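Local coordinates for uncharacterized protein (Bacteroides ovatus, PDB 4FXT) that is of unknown function but appears to join a transthyretin-like N-terminal β-domain to an E-set-like C-terminal β-sandwich, at residues T95-V100 against K120-A125. Sequence-based numbering, arbitrary orientation.
Sequences TPYFFV and KVVANA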
ATOM      1  N   THR A  95       0.904 -10.965  -3.474  1.00 56.35           N
ATOM      2  CA  THR A  95       1.888 -11.518  -2.552  1.00 54.73           C
ATOM      3  C   THR A  95       3.020 -10.441  -2.451  1.00 54.46           C
ATOM      4  O   THR A  95       3.910 -10.376  -3.309  1.00 52.21           O
ATOM      5  CB  THR A  95       2.361 -12.957  -2.962  1.00 56.36           C
ATOM      6  OG1 THR A  95       3.158 -12.911  -4.142  1.00 59.58           O
ATOM      7  CG2 THR A  95       1.193 -13.965  -3.112  1.00 44.59           C
ATOM      8  N   PRO A  96       2.940  -9.550  -1.426  1.00 50.11           N
ATOM      9  CA  PRO A  96       3.995  -8.534  -1.244  1.00 48.63           C
ATOM     10  C   PRO A  96       5.354  -9.164  -0.924  1.00 52.80           C
ATOM     11  O   PRO A  96       5.409 -10.315  -0.465  1.00 51.90           O
ATOM     12  CB  PRO A  96       3.496  -7.694  -0.054  1.00 48.58           C
ATOM     13  CG  PRO A  96       2.174  -8.214   0.309  1.00 52.56           C
ATOM     14  CD  PRO A  96       1.975  -9.529  -0.306  1.00 50.38           C
ATOM     15  N   TYR A  97       6.459  -8.426  -1.185  1.00 48.28           N
ATOM     16  CA  TYR A  97       7.787  -8.962  -0.884  1.00 47.16           C
ATOM     17  C   TYR A  97       7.965  -8.914   0.633  1.00 52.57           C
ATOM     18  O   TYR A  97       8.295  -9.921   1.276  1.00 53.92           O
ATOM     19  CB  TYR A  97       8.867  -8.203  -1.648  1.00 46.93           C
ATOM     20  CG  TYR A  97       8.669  -8.300  -3.150  1.00 49.01           C
ATOM     21  CD1 TYR A  97       8.991  -9.463  -3.841  1.00 52.67           C
ATOM     22  CD2 TYR A  97       8.179  -7.219  -3.885  1.00 48.44           C
ATOM     23  CE1 TYR A  97       8.786  -9.569  -5.214  1.00 54.38           C
ATOM     24  CE2 TYR A  97       7.989  -7.306  -5.261  1.00 49.78           C
ATOM     25  CZ  TYR A  97       8.303  -8.485  -5.923  1.00 59.03           C
ATOM     26  OH  TYR A  97       8.162  -8.618  -7.287  1.00 63.22           O
ATOM     27  N   PHE A  98       7.600  -7.772   1.197  1.00 48.59           N
ATOM     28  CA  PHE A  98       7.524  -7.466   2.611  1.00 48.04           C
ATOM     29  C   PHE A  98       6.159  -6.883   2.907  1.00 49.61           C
ATOM     30  O   PHE A  98       5.613  -6.139   2.065  1.00 50.60           O
ATOM     31  CB  PHE A  98       8.650  -6.514   3.024  1.00 50.13           C
ATOM     32  CG  PHE A  98      10.037  -7.101   3.013  1.00 52.36           C
ATOM     33  CD1 PHE A  98      10.811  -7.074   1.862  1.00 56.88           C
ATOM     34  CD2 PHE A  98      10.584  -7.646   4.163  1.00 55.03           C
ATOM     35  CE1 PHE A  98      12.099  -7.610   1.851  1.00 59.30           C
ATOM     36  CE2 PHE A  98      11.879  -8.161   4.160  1.00 59.82           C
ATOM     37  CZ  PHE A  98      12.623  -8.154   2.999  1.00 59.40           C
ATOM     38  N   PHE A  99       5.577  -7.252   4.058  1.00 43.30           N
ATOM     39  CA  PHE A  99       4.248  -6.769   4.424  1.00 41.99           C
ATOM     40  C   PHE A  99       4.295  -6.056   5.782  1.00 43.66           C
ATOM     41  O   PHE A  99       4.999  -6.504   6.692  1.00 42.45           O
ATOM     42  CB  PHE A  99       3.244  -7.934   4.435  1.00 44.71           C
ATOM     43  CG  PHE A  99       1.817  -7.581   4.808  1.00 46.30           C
ATOM     44  CD1 PHE A  99       1.026  -6.799   3.960  1.00 50.13           C
ATOM     45  CD2 PHE A  99       1.243  -8.085   5.960  1.00 48.85           C
ATOM     46  CE1 PHE A  99      -0.297  -6.476   4.298  1.00 51.23           C
ATOM     47  CE2 PHE A  99      -0.086  -7.786   6.286  1.00 53.21           C
ATOM     48  CZ  PHE A  99      -0.852  -6.987   5.452  1.00 51.13           C
ATOM     49  N   VAL A 100       3.577  -4.918   5.890  1.00 39.87           N
ATOM     50  CA  VAL A 100       3.502  -4.142   7.139  1.00 39.22           C
ATOM     51  C   VAL A 100       2.136  -4.371   7.791  1.00 40.93           C
ATOM     52  O   VAL A 100       1.118  -4.062   7.159  1.00 40.57           O
ATOM     53  CB  VAL A 100       3.768  -2.614   6.938  1.00 40.47           C
ATOM     54  CG1 VAL A 100       4.004  -1.936   8.292  1.00 39.58           C
ATOM     55  CG2 VAL A 100       4.976  -2.372   6.036  1.00 38.91           C
ATOM     56  N   LYS A 120       8.604 -10.927   6.090  1.00 47.93           N
ATOM     57  CA  LYS A 120       9.289 -11.194   4.823  1.00 48.93           C
ATOM     58  C   LYS A 120       8.489 -12.308   4.183  1.00 59.10           C
ATOM     59  O   LYS A 120       8.525 -13.446   4.680  1.00 62.60           O
ATOM     60  CB  LYS A 120      10.780 -11.504   5.011  1.00 51.06           C
ATOM     61  CG  LYS A 120      11.560 -11.772   3.718  1.00 57.88           C
ATOM     62  CD  LYS A 120      13.015 -12.056   4.040  1.00 57.39           C
ATOM     63  CE  LYS A 120      13.784 -12.468   2.844  1.00 64.90           C
ATOM     64  NZ  LYS A 120      15.219 -12.650   3.174  1.00 76.73           N
ATOM     65  N   VAL A 121       7.639 -11.950   3.194  1.00 54.58           N
ATOM     66  CA  VAL A 121       6.700 -12.881   2.551  1.00 55.07           C
ATOM     67  C   VAL A 121       7.431 -13.659   1.410  1.00 58.88           C
ATOM     68  O   VAL A 121       7.260 -14.876   1.324  1.00 58.39           O
ATOM     69  CB  VAL A 121       5.468 -12.101   2.040  1.00 57.67           C
ATOM     70  CG1 VAL A 121       4.438 -13.026   1.397  1.00 58.76           C
ATOM     71  CG2 VAL A 121       4.829 -11.297   3.171  1.00 56.37           C
ATOM     72  N   VAL A 122       8.249 -12.958   0.570  1.00 55.96           N
ATOM     73  CA  VAL A 122       9.061 -13.525  -0.529  1.00 57.22           C
ATOM     74  C   VAL A 122      10.489 -13.744  -0.014  1.00 63.72           C
ATOM     75  O   VAL A 122      11.207 -12.765   0.199  1.00 62.84           O
ATOM     76  CB  VAL A 122       9.037 -12.632  -1.788  1.00 60.00           C
ATOM     77  CG1 VAL A 122       9.892 -13.229  -2.900  1.00 61.28           C
ATOM     78  CG2 VAL A 122       7.604 -12.400  -2.266  1.00 59.61           C
ATOM     79  N   ALA A 123      10.880 -15.024   0.221  1.00 62.36           N
ATOM     80  CA  ALA A 123      12.167 -15.426   0.820  1.00 63.42           C
ATOM     81  C   ALA A 123      13.385 -14.914   0.010  1.00 68.12           C
ATOM     82  O   ALA A 123      14.453 -14.635   0.574  1.00 66.47           O
ATOM     83  CB  ALA A 123      12.236 -16.940   0.930  1.00 66.34           C
ATOM     84  N   ASN A 124      13.201 -14.828  -1.303  1.00 66.05           N
ATOM     85  CA  ASN A 124      14.121 -14.362  -2.323  1.00 66.73           C
ATOM     86  C   ASN A 124      14.476 -12.860  -2.144  1.00 70.20           C
ATOM     87  O   ASN A 124      15.612 -12.477  -2.436  1.00 71.69           O
ATOM     88  CB  ASN A 124      13.420 -14.591  -3.671  1.00 69.95           C
ATOM     89  CG  ASN A 124      14.097 -14.002  -4.867  1.00105.11           C
ATOM     90  OD1 ASN A 124      15.315 -14.153  -5.050  1.00 96.87           O
ATOM     91  ND2 ASN A 124      13.292 -13.361  -5.733  1.00 99.53           N
ATOM     92  N   ALA A 125      13.493 -12.027  -1.701  1.00 63.79           N
ATOM     93  CA  ALA A 125      13.589 -10.566  -1.547  1.00 62.56           C
ATOM     94  C   ALA A 125      14.522 -10.157  -0.417  1.00 66.45           C
ATOM     95  O   ALA A 125      14.671 -10.879   0.563  1.00 66.92           O
ATOM     96  CB  ALA A 125      12.214  -9.973  -1.282  1.00 62.04           C
TER
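The carbonyl oxygen of Y97 accepts two backbone N-H groups where the linker from the N-terminal domain enters the first strand of the E-set-like β-sandwich. V122 N lies 3.1 Å from Y97 O, almost straight (172°), on a lone pair in the carbonyl plane; V121 N also bonds Y97 O, but bent (138°) and tilted from that plane. One residue on, F98 and K120 form an antiparallel non-hydrogen-bonded pair, both side chains on the same face. K120 can be followed outward from its CB, 3.6 Å from F98 CE2. Its CG lies 3.7 Å from F98 CE2, and CD still skirts this end of the ring. With CG anti to the backbone N (chi1 -179°) and the chain extended, the methylenes run beside the phenyl while NZ continues past it. Lysine suits this partly exposed place, combining a greasy stem with a charged end. F98 CE1 lies 3.9 Å from A125 CB; the flat ring is broad enough to meet both residues, and V183 and S185 of strand 176-185 touch it too. Replacing F98 by an alanine would take away the ring, and the K120 methylenes and A125 CB would probably lose their shared neighbour, with a gap opened beside strand 176-185. A125 closes a type I turn from V122, its small methyl packing on Y97 CB too. Branched V121 packs CG2 on F99 CB (3.9 Å) and touches Y16 of strand 7-16. Y97 sends its hydroxyl to R74, whereas its CD1 meets V122 CG2 at 3.6 Å; V122 CG1 lies at the ring edge, in plane.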